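Local coordinates for ProQ/FinO domain-containing protein (Neisseria meningitidis, PDB 3MW6) that probably binds RNA, as a FinO-like member of the ProQ/FinO family of RNA chaperones, at residues A[24-29]-A[61-66]; A[32-37]-A[57-62]; A[43-48]-A[89-94]. All coordinates share one frame; numbering follows the deposited sequence.

Contact 1: residues A[24-29]-A[61-66]; sequences KKQTEM and QYDAAL
Two hydrogen bonds tie the amide of Q26 to D63 and carry the polar half of this contact. The backbone N of D63 donates to OE1 of Q26 over 2.6 Å. The bond is almost straight at hydrogen, 173°, and the donor lies nearly on the line of the amide C=O bond. In return NE2 of Q26 donates to OD2 of D63 at 2.8 Å. This second bond is more bent, and NE2 comes from above the carboxylate plane. The amide and carboxylate planes are 43° apart. Both ends of the buried amide are thus used, and its rotation is fixed. NE2 also donates to the backbone O of T20. CG of Q26 stands anti to the backbone N (chi1 -174°) and the chain is extended beyond it, which carries the amide across to the start of helix 64-76. D63 holds the N-cap position there, but its side chain makes no capping bond.

Nonpolar packing surrounds these bonds. CD1 of L66 packs against CD of Q26 at 3.6 Å, the two side chains crossing at about a right angle. CD2 of L66 reaches OG1 of T27, which is hydrogen-bonded to K23 O. OE1 of Q26 sits at the edge of the Y62 ring. Farther along the helix, CB of M29, a selenomethionine, lies 4.2 Å from CE1 of Y62.

The contact joins helix 23-37 to the loop before helix 64-76 and to that helix's first turn. Y62 and L66 also touch I30, while M29 meets Q19 of helix 9-19.

Contact 2: residues A[32-37]-A[57-62]; sequences DHIYGK and AALPQY
H33 and L59 lie alongside each other, their side chains sliding past in opposite directions. CD2 of L59 is the branch that meets the imidazole. It comes within 3.3 Å of NE2 of H33 and 3.5 Å of CD2 of H33, an oblique approach to the ring. CG of H33 is anti to the backbone N (chi1 -180°), and this points the ring from the helix toward the loop opposite. No hydrogen bond crosses between the segments. NE2 of H33 is buried by the contact and has no polar partner in the model.

The other branch of L59 turns to I34. CD1 of L59 lies 4.1 Å from CD1 of I34, and the two side chains cross at about a right angle. The two methyls of one leucine therefore serve neighbouring residues of the same helix.

The setting is a helix packed against a helix-to-helix connection in the largely helical ProQ/FinO domain. L59 is the first residue to leave helical geometry after helix 51-58. A type I beta turn runs from L59 to Y62 and brings both of these side chains to face helix 23-37. L59 also rests on I67 of helix 64-76.

Beyond L59, CB of H33 stands obliquely to the Y62 ring, with CE2 of Y62 at 4.3 Å. The exposed Q61 brings NE2 to 4.4 Å from CE1 of H33, a loose approach at the margin. Its CG lies over one face of the Y62 ring, offset toward the rim. On the helix itself, CB of K37 is above one face of the H33 imidazole, also toward the rim.

Contact 3: residues A[43-48]-A[89-94]; sequences RFKPLA and KRFDLN
K45 and F91 both set CG beside their own backbone N, at chi1 -62° and -68°, and this brings lysine chain and phenyl ring together. The K45 chain is extended beyond CG and runs over one face of the ring. CD of K45 stands 3.8 Å from the ring centroid, close to the normal, a CH-pi contact. NZ of K45 lies farther out, 4.0 Å from the same centroid and 35° off the normal, an off-centre cation-pi contact. That ammonium also hydrogen-bonds OD1 of N95.

The backbones form a single beta bridge between L47 and F91. The N of F91 donates to O of P46 at 2.8 Å, and the N of A48 donates to O of F91 at 3.0 Å. O of P46 is also approached by CA of R90 and lies at the edge of the F91 ring.

R90 extends its chain past P46, with CG of R90 3.9 Å from CB of P46. Its NH1 donates to O of L47 at 2.7 Å, with that oxygen near the guanidinium plane. The other guanidinium nitrogens are held too: NE donates to O of E100 and NH2 forms a salt bridge with E105. NH1 also forms a salt bridge with E104 of the second subunit, so the same arginine reaches the dimer interface. D92 closes an Asx turn, OD2 accepting from the N of N94.

The contact joins the loop between helices 39-42 and 51-58 to strand 89-91, which pairs antiparallel with strand 97-100. L47 packs on helix 39-42, R90 touches helix 78-86, and F91 meets F97 of the partner strand.

How the contacts relate
Contacts 1 and 2 are neighbours on helix 23-37, with centres about 9 Å apart. Their segments overlap at Q61 and Y62, and Y62 touches helix 23-37 in both. Contact 3 lies elsewhere. Its centre is about 21 Å from that of contact 1, on the opposite side of the chain's centre, and their nearest atoms are about 11 Å apart. The centres of contacts 2 and 3 are about 16 Å apart, and their segments touch where OH of Y35 lies 4.0 Å from CZ of F44. Both of these residues also meet H74. The segments of contact 3 alternate along the chain with those of contacts 1 and 2. All six segments belong to the ProQ/FinO domain.

Contact 1: residues A[24-29]-A[61-66]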
ATOM      1  N   LYS A  24     -10.931  12.014  20.566  1.00 53.88           N
ATOM      2  CA  LYS A  24      -9.689  11.420  21.040  1.00 57.89           C
ATOM      3  C   LYS A  24      -9.965  10.094  21.760  1.00 56.92           C
ATOM      4  O   LYS A  24      -9.243   9.110  21.589  1.00 50.50           O
ATOM      5  CB  LYS A  24      -8.962  12.382  21.981  1.00 61.67           C
ATOM      6  CG  LYS A  24      -7.978  11.685  22.900  1.00 75.90           C
ATOM      7  CD  LYS A  24      -7.169  12.672  23.718  1.00 88.34           C
ATOM      8  CE  LYS A  24      -6.013  11.968  24.413  1.00 94.31           C
ATOM      9  NZ  LYS A  24      -4.996  12.934  24.913  1.00 98.55           N
ATOM     10  N   LYS A  25     -11.019  10.072  22.567  1.00 51.56           N
ATOM     11  CA  LYS A  25     -11.354   8.872  23.312  1.00 45.46           C
ATOM     12  C   LYS A  25     -11.930   7.793  22.391  1.00 50.08           C
ATOM     13  O   LYS A  25     -11.551   6.624  22.498  1.00 50.36           O
ATOM     14  CB  LYS A  25     -12.297   9.198  24.471  1.00 48.59           C
ATOM     15  CG  LYS A  25     -12.696   7.988  25.316  1.00 57.07           C
ATOM     16  CD  LYS A  25     -11.511   7.370  26.055  1.00 59.09           C
ATOM     17  CE  LYS A  25     -11.968   6.158  26.878  1.00 68.45           C
ATOM     18  NZ  LYS A  25     -10.921   5.638  27.811  1.00 66.76           N
ATOM     19  N   GLN A  26     -12.812   8.176  21.464  1.00 46.66           N
ATOM     20  CA  GLN A  26     -13.314   7.202  20.488  1.00 45.40           C
ATOM     21  C   GLN A  26     -12.181   6.568  19.661  1.00 50.46           C
ATOM     22  O   GLN A  26     -12.225   5.377  19.336  1.00 43.20           O
ATOM     23  CB  GLN A  26     -14.376   7.795  19.552  1.00 35.45           C
ATOM     24  CG  GLN A  26     -14.974   6.708  18.657  1.00 36.04           C
ATOM     25  CD  GLN A  26     -16.160   7.158  17.819  1.00 47.78           C
ATOM     26  OE1 GLN A  26     -16.533   6.475  16.861  1.00 46.79           O
ATOM     27  NE2 GLN A  26     -16.772   8.298  18.180  1.00 42.19           N
ATOM     28  N   THR A  27     -11.165   7.367  19.335  1.00 47.49           N
ATOM     29  CA  THR A  27     -10.012   6.889  18.557  1.00 44.50           C
ATOM     30  C   THR A  27      -9.145   5.856  19.296  1.00 44.66           C
ATOM     31  O   THR A  27      -8.712   4.868  18.707  1.00 41.19           O
ATOM     32  CB  THR A  27      -9.134   8.054  18.085  1.00 42.69           C
ATOM     33  OG1 THR A  27      -9.936   8.954  17.310  1.00 50.34           O
ATOM     34  CG2 THR A  27      -7.983   7.543  17.232  1.00 41.02           C
ATOM     35  N   GLU A  28      -8.894   6.078  20.580  1.00 45.69           N
ATOM     36  CA  GLU A  28      -8.211   5.071  21.369  1.00 47.68           C
ATOM     37  C   GLU A  28      -9.058   3.804  21.459  1.00 50.46           C
ATOM     38  O   GLU A  28      -8.535   2.698  21.347  1.00 51.15           O
ATOM     39  CB  GLU A  28      -7.901   5.592  22.767  1.00 56.35           C
ATOM     40  CG  GLU A  28      -6.766   6.584  22.800  1.00 73.93           C
ATOM     41  CD  GLU A  28      -6.817   7.472  24.022  1.00 88.46           C
ATOM     42  OE1 GLU A  28      -7.687   7.232  24.886  1.00 90.57           O
ATOM     43  OE2 GLU A  28      -5.997   8.414  24.114  1.00 95.02           O
HETATM   44  N   MSE A  29     -10.364   3.958  21.657  1.00 49.62           N
HETATM   45  CA  MSE A  29     -11.227   2.791  21.826  1.00 49.17           C
HETATM   46  C   MSE A  29     -11.239   1.938  20.559  1.00 47.24           C
HETATM   47  O   MSE A  29     -11.277   0.700  20.633  1.00 44.88           O
HETATM   48  CB  MSE A  29     -12.664   3.195  22.195  1.00 49.72           C
HETATM   49  CG  MSE A  29     -12.856   3.811  23.587  1.00 53.34           C
HETATM   50 SE   MSE A  29     -14.550   4.808  23.736  0.73 60.42          SE
HETATM   51  CE  MSE A  29     -15.781   3.279  23.858  1.00 45.06           C
ATOM     52  N   GLN A  61     -20.791   0.648  15.973  1.00 46.80           N
ATOM     53  CA  GLN A  61     -20.778   1.418  17.221  1.00 50.41           C
ATOM     54  C   GLN A  61     -19.764   2.568  17.222  1.00 49.10           C
ATOM     55  O   GLN A  61     -19.582   3.237  18.239  1.00 52.36           O
ATOM     56  CB  GLN A  61     -20.539   0.504  18.436  1.00 44.36           C
ATOM     57  CG  GLN A  61     -19.141  -0.091  18.544  1.00 45.33           C
ATOM     58  CD  GLN A  61     -18.954  -1.335  17.688  1.00 48.45           C
ATOM     59  OE1 GLN A  61     -19.379  -1.389  16.533  1.00 47.79           O
ATOM     60  NE2 GLN A  61     -18.318  -2.343  18.258  1.00 47.45           N
ATOM     61  N   TYR A  62     -19.110   2.782  16.080  1.00 43.07           N
ATOM     62  CA  TYR A  62     -18.033   3.749  15.956  1.00 46.54           C
ATOM     63  C   TYR A  62     -18.178   4.537  14.657  1.00 46.99           C
ATOM     64  O   TYR A  62     -18.697   4.016  13.666  1.00 48.67           O
ATOM     65  CB  TYR A  62     -16.664   3.045  15.965  1.00 46.93           C
ATOM     66  CG  TYR A  62     -16.278   2.390  17.272  1.00 46.67           C
ATOM     67  CD1 TYR A  62     -16.308   3.098  18.471  1.00 46.72           C
ATOM     68  CD2 TYR A  62     -15.851   1.064  17.301  1.00 51.29           C
ATOM     69  CE1 TYR A  62     -15.936   2.486  19.676  1.00 49.88           C
ATOM     70  CE2 TYR A  62     -15.468   0.450  18.481  1.00 49.92           C
ATOM     71  CZ  TYR A  62     -15.513   1.160  19.665  1.00 53.53           C
ATOM     72  OH  TYR A  62     -15.132   0.533  20.831  1.00 51.36           O
ATOM     73  N   ASP A  63     -17.705   5.782  14.666  1.00 42.43           N
ATOM     74  CA  ASP A  63     -17.810   6.669  13.506  1.00 47.16           C
ATOM     75  C   ASP A  63     -16.887   6.230  12.387  1.00 47.47           C
ATOM     76  O   ASP A  63     -15.687   6.050  12.611  1.00 49.37           O
ATOM     77  CB  ASP A  63     -17.475   8.112  13.906  1.00 48.92           C
ATOM     78  CG  ASP A  63     -18.476   8.681  14.895  1.00 62.67           C
ATOM     79  OD1 ASP A  63     -19.689   8.503  14.671  1.00 60.99           O
ATOM     80  OD2 ASP A  63     -18.057   9.299  15.896  1.00 72.66           O
ATOM     81  N   ALA A  64     -17.447   6.060  11.188  1.00 44.85           N
ATOM     82  CA  ALA A  64     -16.667   5.660  10.011  1.00 47.82           C
ATOM     83  C   ALA A  64     -15.430   6.522   9.814  1.00 48.40           C
ATOM     84  O   ALA A  64     -14.395   6.038   9.366  1.00 56.79           O
ATOM     85  CB  ALA A  64     -17.524   5.696   8.748  1.00 46.14           C
ATOM     86  N   ALA A  65     -15.526   7.805  10.139  1.00 45.25           N
ATOM     87  CA  ALA A  65     -14.398   8.694   9.896  1.00 55.74           C
ATOM     88  C   ALA A  65     -13.243   8.407  10.842  1.00 51.09           C
ATOM     89  O   ALA A  65     -12.088   8.500  10.449  1.00 45.66           O
ATOM     90  CB  ALA A  65     -14.817  10.171   9.978  1.00 52.80           C
ATOM     91  N   LEU A  66     -13.543   8.081  12.092  1.00 43.98           N
ATOM     92  CA  LEU A  66     -12.465   7.839  13.038  1.00 42.53           C
ATOM     93  C   LEU A  66     -11.880   6.453  12.797  1.00 44.45           C
ATOM     94  O   LEU A  66     -10.716   6.203  13.104  1.00 48.97           O
ATOM     95  CB  LEU A  66     -12.947   7.999  14.477  1.00 42.00           C
ATOM     96  CG  LEU A  66     -13.449   9.398  14.837  1.00 45.45           C
ATOM     97  CD1 LEU A  66     -13.826   9.473  16.305  1.00 47.79           C
ATOM     98  CD2 LEU A  66     -12.409  10.461  14.507  1.00 42.62           C
TER

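Contact 2: residues A[32-37]-A[57-62]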
ATOM      1  N   ASP A  32      -7.827   0.015  20.200  1.00 44.08           N
ATOM      2  CA  ASP A  32      -7.807  -1.102  21.159  1.00 45.61           C
ATOM      3  C   ASP A  32      -8.756  -2.214  20.716  1.00 44.23           C
ATOM      4  O   ASP A  32      -8.403  -3.390  20.738  1.00 44.22           O
ATOM      5  CB  ASP A  32      -8.165  -0.638  22.574  1.00 48.94           C
ATOM      6  CG  ASP A  32      -7.117   0.288  23.177  1.00 66.92           C
ATOM      7  OD1 ASP A  32      -6.010   0.436  22.597  1.00 72.81           O
ATOM      8  OD2 ASP A  32      -7.410   0.874  24.241  1.00 68.91           O
ATOM      9  N   HIS A  33      -9.957  -1.850  20.291  1.00 45.04           N
ATOM     10  CA  HIS A  33     -10.858  -2.866  19.770  1.00 40.33           C
ATOM     11  C   HIS A  33     -10.190  -3.651  18.639  1.00 43.69           C
ATOM     12  O   HIS A  33     -10.106  -4.869  18.679  1.00 41.97           O
ATOM     13  CB  HIS A  33     -12.189  -2.267  19.290  1.00 45.25           C
ATOM     14  CG  HIS A  33     -13.136  -3.295  18.751  1.00 55.61           C
ATOM     15  ND1 HIS A  33     -14.039  -3.962  19.547  1.00 54.48           N
ATOM     16  CD2 HIS A  33     -13.277  -3.815  17.508  1.00 59.60           C
ATOM     17  CE1 HIS A  33     -14.713  -4.831  18.815  1.00 58.40           C
ATOM     18  NE2 HIS A  33     -14.272  -4.760  17.573  1.00 62.60           N
ATOM     19  N   ILE A  34      -9.692  -2.936  17.639  1.00 43.13           N
ATOM     20  CA  ILE A  34      -9.163  -3.559  16.430  1.00 42.15           C
ATOM     21  C   ILE A  34      -7.913  -4.409  16.666  1.00 47.08           C
ATOM     22  O   ILE A  34      -7.809  -5.524  16.149  1.00 46.98           O
ATOM     23  CB  ILE A  34      -8.887  -2.492  15.339  1.00 42.38           C
ATOM     24  CG1 ILE A  34     -10.171  -2.201  14.551  1.00 44.16           C
ATOM     25  CG2 ILE A  34      -7.781  -2.931  14.427  1.00 42.61           C
ATOM     26  CD1 ILE A  34     -10.117  -0.900  13.787  1.00 50.24           C
ATOM     27  N   TYR A  35      -6.951  -3.884  17.418  1.00 39.94           N
ATOM     28  CA  TYR A  35      -5.734  -4.647  17.684  1.00 44.99           C
ATOM     29  C   TYR A  35      -6.000  -5.803  18.638  1.00 47.17           C
ATOM     30  O   TYR A  35      -5.246  -6.768  18.662  1.00 48.09           O
ATOM     31  CB  TYR A  35      -4.629  -3.758  18.266  1.00 44.32           C
ATOM     32  CG  TYR A  35      -3.956  -2.877  17.249  1.00 45.06           C
ATOM     33  CD1 TYR A  35      -4.140  -1.502  17.270  1.00 43.92           C
ATOM     34  CD2 TYR A  35      -3.143  -3.418  16.263  1.00 46.50           C
ATOM     35  CE1 TYR A  35      -3.529  -0.680  16.348  1.00 40.12           C
ATOM     36  CE2 TYR A  35      -2.526  -2.602  15.335  1.00 51.09           C
ATOM     37  CZ  TYR A  35      -2.729  -1.230  15.385  1.00 45.57           C
ATOM     38  OH  TYR A  35      -2.130  -0.404  14.469  1.00 46.93           O
ATOM     39  N   GLY A  36      -7.068  -5.687  19.426  1.00 48.09           N
ATOM     40  CA  GLY A  36      -7.431  -6.710  20.392  1.00 45.75           C
ATOM     41  C   GLY A  36      -8.189  -7.845  19.733  1.00 54.14           C
ATOM     42  O   GLY A  36      -7.935  -9.009  20.015  1.00 62.27           O
ATOM     43  N   LYS A  37      -9.093  -7.507  18.822  1.00 47.96           N
ATOM     44  CA  LYS A  37      -9.951  -8.506  18.199  1.00 47.12           C
ATOM     45  C   LYS A  37      -9.391  -9.155  16.928  1.00 51.58           C
ATOM     46  O   LYS A  37      -9.623 -10.336  16.682  1.00 54.36           O
ATOM     47  CB  LYS A  37     -11.326  -7.910  17.897  1.00 48.20           C
ATOM     48  CG  LYS A  37     -12.188  -8.835  17.060  1.00 61.65           C
ATOM     49  CD  LYS A  37     -13.609  -8.330  16.955  1.00 74.44           C
ATOM     50  CE  LYS A  37     -14.474  -9.322  16.203  1.00 80.50           C
ATOM     51  NZ  LYS A  37     -15.916  -8.998  16.358  1.00 82.19           N
ATOM     52  N   ALA A  57     -18.383  -1.668   8.308  1.00 49.91           N
ATOM     53  CA  ALA A  57     -19.526  -2.555   8.403  1.00 51.83           C
ATOM     54  C   ALA A  57     -19.519  -3.361   9.712  1.00 53.89           C
ATOM     55  O   ALA A  57     -20.564  -3.547  10.330  1.00 57.19           O
ATOM     56  CB  ALA A  57     -19.566  -3.474   7.194  1.00 53.71           C
ATOM     57  N   ALA A  58     -18.347  -3.813  10.153  1.00 48.44           N
ATOM     58  CA  ALA A  58     -18.263  -4.647  11.360  1.00 47.57           C
ATOM     59  C   ALA A  58     -18.331  -3.847  12.668  1.00 54.02           C
ATOM     60  O   ALA A  58     -18.592  -4.405  13.737  1.00 57.33           O
ATOM     61  CB  ALA A  58     -16.979  -5.503  11.334  1.00 44.95           C
ATOM     62  N   LEU A  59     -18.071  -2.545  12.586  1.00 55.90           N
ATOM     63  CA  LEU A  59     -18.048  -1.694  13.775  1.00 50.22           C
ATOM     64  C   LEU A  59     -19.049  -0.545  13.674  1.00 51.15           C
ATOM     65  O   LEU A  59     -18.653   0.610  13.529  1.00 48.62           O
ATOM     66  CB  LEU A  59     -16.647  -1.115  13.997  1.00 46.16           C
ATOM     67  CG  LEU A  59     -15.451  -2.066  13.999  1.00 47.83           C
ATOM     68  CD1 LEU A  59     -14.164  -1.287  14.242  1.00 53.50           C
ATOM     69  CD2 LEU A  59     -15.634  -3.112  15.047  1.00 42.30           C
ATOM     70  N   PRO A  60     -20.353  -0.853  13.752  1.00 52.74           N
ATOM     71  CA  PRO A  60     -21.322   0.241  13.624  1.00 52.15           C
ATOM     72  C   PRO A  60     -21.357   1.128  14.872  1.00 51.12           C
ATOM     73  O   PRO A  60     -21.873   2.244  14.815  1.00 56.55           O
ATOM     74  CB  PRO A  60     -22.655  -0.485  13.411  1.00 46.58           C
ATOM     75  CG  PRO A  60     -22.440  -1.855  13.969  1.00 48.78           C
ATOM     76  CD  PRO A  60     -20.995  -2.177  13.731  1.00 49.45           C
ATOM     77  N   GLN A  61     -20.791   0.648  15.973  1.00 46.80           N
ATOM     78  CA  GLN A  61     -20.778   1.418  17.221  1.00 50.41           C
ATOM     79  C   GLN A  61     -19.764   2.568  17.222  1.00 49.10           C
ATOM     80  O   GLN A  61     -19.582   3.237  18.239  1.00 52.36           O
ATOM     81  CB  GLN A  61     -20.539   0.504  18.436  1.00 44.36           C
ATOM     82  CG  GLN A  61     -19.141  -0.091  18.544  1.00 45.33           C
ATOM     83  CD  GLN A  61     -18.954  -1.335  17.688  1.00 48.45           C
ATOM     84  OE1 GLN A  61     -19.379  -1.389  16.533  1.00 47.79           O
ATOM     85  NE2 GLN A  61     -18.318  -2.343  18.258  1.00 47.45           N
ATOM     86  N   TYR A  62     -19.110   2.782  16.080  1.00 43.07           N
ATOM     87  CA  TYR A  62     -18.033   3.749  15.956  1.00 46.54           C
ATOM     88  C   TYR A  62     -18.178   4.537  14.657  1.00 46.99           C
ATOM     89  O   TYR A  62     -18.697   4.016  13.666  1.00 48.67           O
ATOM     90  CB  TYR A  62     -16.664   3.045  15.965  1.00 46.93           C
ATOM     91  CG  TYR A  62     -16.278   2.390  17.272  1.00 46.67           C
ATOM     92  CD1 TYR A  62     -16.308   3.098  18.471  1.00 46.72           C
ATOM     93  CD2 TYR A  62     -15.851   1.064  17.301  1.00 51.29           C
ATOM     94  CE1 TYR A  62     -15.936   2.486  19.676  1.00 49.88           C
ATOM     95  CE2 TYR A  62     -15.468   0.450  18.481  1.00 49.92           C
ATOM     96  CZ  TYR A  62     -15.513   1.160  19.665  1.00 53.53           C
ATOM     97  OH  TYR A  62     -15.132   0.533  20.831  1.00 51.36           O
TER

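Contact 3: residues A[43-48]-A[89-94]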
ATOM      1  N   ARG A  43      -0.916  -8.613  14.188  1.00 39.23           N
ATOM      2  CA  ARG A  43       0.308  -9.166  13.615  0.53 44.51           C
ATOM      3  C   ARG A  43       0.810  -8.427  12.366  1.00 45.08           C
ATOM      4  O   ARG A  43       1.750  -8.867  11.719  1.00 46.36           O
ATOM      5  CB  ARG A  43       0.125 -10.657  13.330  0.53 49.22           C
ATOM      6  CG  ARG A  43       0.108 -11.500  14.592  0.53 53.92           C
ATOM      7  CD  ARG A  43      -1.112 -12.396  14.655  0.53 63.42           C
ATOM      8  NE  ARG A  43      -1.039 -13.505  13.706  0.53 65.76           N
ATOM      9  CZ  ARG A  43      -1.166 -14.783  14.040  0.53 62.71           C
ATOM     10  NH1 ARG A  43      -1.376 -15.117  15.308  0.53 62.52           N
ATOM     11  NH2 ARG A  43      -1.088 -15.724  13.105  0.53 59.85           N
ATOM     12  N   PHE A  44       0.187  -7.295  12.037  1.00 40.27           N
ATOM     13  CA  PHE A  44       0.627  -6.472  10.907  1.00 37.82           C
ATOM     14  C   PHE A  44       0.818  -7.289   9.643  1.00 35.22           C
ATOM     15  O   PHE A  44       1.907  -7.328   9.070  1.00 37.82           O
ATOM     16  CB  PHE A  44       1.925  -5.710  11.250  1.00 37.57           C
ATOM     17  CG  PHE A  44       1.712  -4.554  12.182  1.00 40.60           C
ATOM     18  CD1 PHE A  44       1.618  -4.757  13.548  1.00 45.10           C
ATOM     19  CD2 PHE A  44       1.576  -3.264  11.686  1.00 38.32           C
ATOM     20  CE1 PHE A  44       1.396  -3.692  14.414  1.00 43.39           C
ATOM     21  CE2 PHE A  44       1.365  -2.190  12.540  1.00 44.29           C
ATOM     22  CZ  PHE A  44       1.270  -2.409  13.911  1.00 48.12           C
ATOM     23  N   LYS A  45      -0.241  -7.950   9.201  1.00 34.24           N
ATOM     24  CA  LYS A  45      -0.181  -8.621   7.916  1.00 34.47           C
ATOM     25  C   LYS A  45      -0.657  -7.644   6.859  1.00 36.67           C
ATOM     26  O   LYS A  45      -1.470  -6.769   7.142  1.00 32.94           O
ATOM     27  CB  LYS A  45      -1.075  -9.852   7.918  1.00 36.38           C
ATOM     28  CG  LYS A  45      -0.663 -10.916   8.934  1.00 49.67           C
ATOM     29  CD  LYS A  45      -1.642 -12.066   8.911  1.00 54.59           C
ATOM     30  CE  LYS A  45      -1.002 -13.368   9.331  1.00 57.99           C
ATOM     31  NZ  LYS A  45      -1.969 -14.502   9.185  1.00 50.45           N
ATOM     32  N   PRO A  46      -0.152  -7.787   5.634  1.00 30.49           N
ATOM     33  CA  PRO A  46      -0.678  -6.963   4.548  1.00 29.08           C
ATOM     34  C   PRO A  46      -2.207  -7.111   4.472  1.00 39.27           C
ATOM     35  O   PRO A  46      -2.700  -8.234   4.442  1.00 38.30           O
ATOM     36  CB  PRO A  46      -0.005  -7.561   3.313  1.00 23.46           C
ATOM     37  CG  PRO A  46       1.282  -8.122   3.816  1.00 25.51           C
ATOM     38  CD  PRO A  46       0.919  -8.694   5.185  1.00 27.37           C
ATOM     39  N   LEU A  47      -2.931  -5.994   4.458  1.00 31.87           N
ATOM     40  CA  LEU A  47      -4.388  -5.986   4.494  1.00 33.49           C
ATOM     41  C   LEU A  47      -5.025  -6.010   3.103  1.00 42.66           C
ATOM     42  O   LEU A  47      -4.564  -5.341   2.169  1.00 40.41           O
ATOM     43  CB  LEU A  47      -4.881  -4.753   5.258  1.00 29.37           C
ATOM     44  CG  LEU A  47      -4.396  -4.705   6.713  1.00 30.58           C
ATOM     45  CD1 LEU A  47      -4.650  -3.337   7.356  1.00 26.12           C
ATOM     46  CD2 LEU A  47      -5.066  -5.823   7.532  1.00 31.98           C
ATOM     47  N   ALA A  48      -6.099  -6.782   2.971  1.00 33.69           N
ATOM     48  CA  ALA A  48      -6.814  -6.880   1.708  1.00 39.31           C
ATOM     49  C   ALA A  48      -7.361  -5.524   1.283  1.00 35.74           C
ATOM     50  O   ALA A  48      -7.701  -4.707   2.135  1.00 38.99           O
ATOM     51  CB  ALA A  48      -7.963  -7.870   1.835  1.00 37.21           C
ATOM     52  N   LYS A  89       0.937 -12.641   0.360  1.00 39.86           N
ATOM     53  CA  LYS A  89      -0.521 -12.477   0.308  1.00 29.37           C
ATOM     54  C   LYS A  89      -1.058 -11.362   1.194  1.00 26.67           C
ATOM     55  O   LYS A  89      -0.456 -11.000   2.202  1.00 39.87           O
ATOM     56  CB  LYS A  89      -1.210 -13.785   0.723  1.00 31.98           C
ATOM     57  CG  LYS A  89      -0.999 -14.943  -0.237  1.00 36.02           C
ATOM     58  CD  LYS A  89      -1.943 -14.791  -1.394  1.00 42.13           C
ATOM     59  CE  LYS A  89      -1.850 -15.963  -2.340  1.00 55.44           C
ATOM     60  NZ  LYS A  89      -2.870 -15.819  -3.412  1.00 58.68           N
ATOM     61  N   ARG A  90      -2.209 -10.827   0.815  1.00 25.45           N
ATOM     62  CA  ARG A  90      -2.961  -9.964   1.705  1.00 31.99           C
ATOM     63  C   ARG A  90      -4.064 -10.751   2.411  1.00 36.04           C
ATOM     64  O   ARG A  90      -4.507 -11.794   1.925  1.00 40.16           O
ATOM     65  CB  ARG A  90      -3.553  -8.792   0.932  1.00 32.66           C
ATOM     66  CG  ARG A  90      -2.516  -7.869   0.339  1.00 35.99           C
ATOM     67  CD  ARG A  90      -3.168  -6.706  -0.444  1.00 37.02           C
ATOM     68  NE  ARG A  90      -2.124  -5.802  -0.898  1.00 40.27           N
ATOM     69  CZ  ARG A  90      -1.731  -4.735  -0.216  1.00 34.96           C
ATOM     70  NH1 ARG A  90      -2.307  -4.430   0.938  1.00 31.79           N
ATOM     71  NH2 ARG A  90      -0.758  -3.980  -0.680  1.00 29.79           N
ATOM     72  N   PHE A  91      -4.510 -10.240   3.553  1.00 38.84           N
ATOM     73  CA  PHE A  91      -5.421 -10.971   4.426  1.00 37.59           C
ATOM     74  C   PHE A  91      -6.669 -10.148   4.743  1.00 46.43           C
ATOM     75  O   PHE A  91      -6.569  -8.940   4.959  1.00 50.84           O
ATOM     76  CB  PHE A  91      -4.702 -11.330   5.732  1.00 33.85           C
ATOM     77  CG  PHE A  91      -3.599 -12.331   5.561  1.00 33.59           C
ATOM     78  CD1 PHE A  91      -3.760 -13.639   5.988  1.00 32.29           C
ATOM     79  CD2 PHE A  91      -2.398 -11.964   4.962  1.00 30.44           C
ATOM     80  CE1 PHE A  91      -2.749 -14.577   5.823  1.00 33.74           C
ATOM     81  CE2 PHE A  91      -1.384 -12.885   4.788  1.00 33.06           C
ATOM     82  CZ  PHE A  91      -1.554 -14.204   5.231  1.00 40.65           C
ATOM     83  N   ASP A  92      -7.841 -10.791   4.778  1.00 42.84           N
ATOM     84  CA  ASP A  92      -9.083 -10.086   5.135  1.00 39.15           C
ATOM     85  C   ASP A  92      -9.301 -10.119   6.645  1.00 35.98           C
ATOM     86  O   ASP A  92      -8.437 -10.619   7.376  1.00 41.79           O
ATOM     87  CB  ASP A  92     -10.297 -10.622   4.363  1.00 42.01           C
ATOM     88  CG  ASP A  92     -10.618 -12.075   4.684  1.00 49.87           C
ATOM     89  OD1 ASP A  92     -11.293 -12.720   3.848  1.00 55.22           O
ATOM     90  OD2 ASP A  92     -10.187 -12.581   5.749  1.00 46.85           O
ATOM     91  N   LEU A  93     -10.416  -9.564   7.117  1.00 39.11           N
ATOM     92  CA  LEU A  93     -10.696  -9.520   8.560  1.00 45.09           C
ATOM     93  C   LEU A  93     -10.704 -10.890   9.215  1.00 45.53           C
ATOM     94  O   LEU A  93     -10.504 -10.998  10.423  1.00 48.03           O
ATOM     95  CB  LEU A  93     -12.029  -8.826   8.859  1.00 44.40           C
ATOM     96  CG  LEU A  93     -11.976  -7.310   8.754  1.00 42.27           C
ATOM     97  CD1 LEU A  93     -13.274  -6.667   9.273  1.00 39.59           C
ATOM     98  CD2 LEU A  93     -10.765  -6.789   9.519  1.00 37.17           C
ATOM     99  N   ASN A  94     -10.911 -11.936   8.419  1.00 44.71           N
ATOM    100  CA  ASN A  94     -10.987 -13.298   8.948  1.00 45.91           C
ATOM    101  C   ASN A  94      -9.693 -14.070   8.814  1.00 52.37           C
ATOM    102  O   ASN A  94      -9.681 -15.305   8.882  1.00 45.29           O
ATOM    103  CB  ASN A  94     -12.110 -14.069   8.257  1.00 57.88           C
ATOM    104  CG  ASN A  94     -13.476 -13.508   8.578  1.00 66.99           C
ATOM    105  OD1 ASN A  94     -13.708 -13.005   9.682  1.00 65.92           O
ATOM    106  ND2 ASN A  94     -14.386 -13.577   7.615  1.00 73.95           N
TER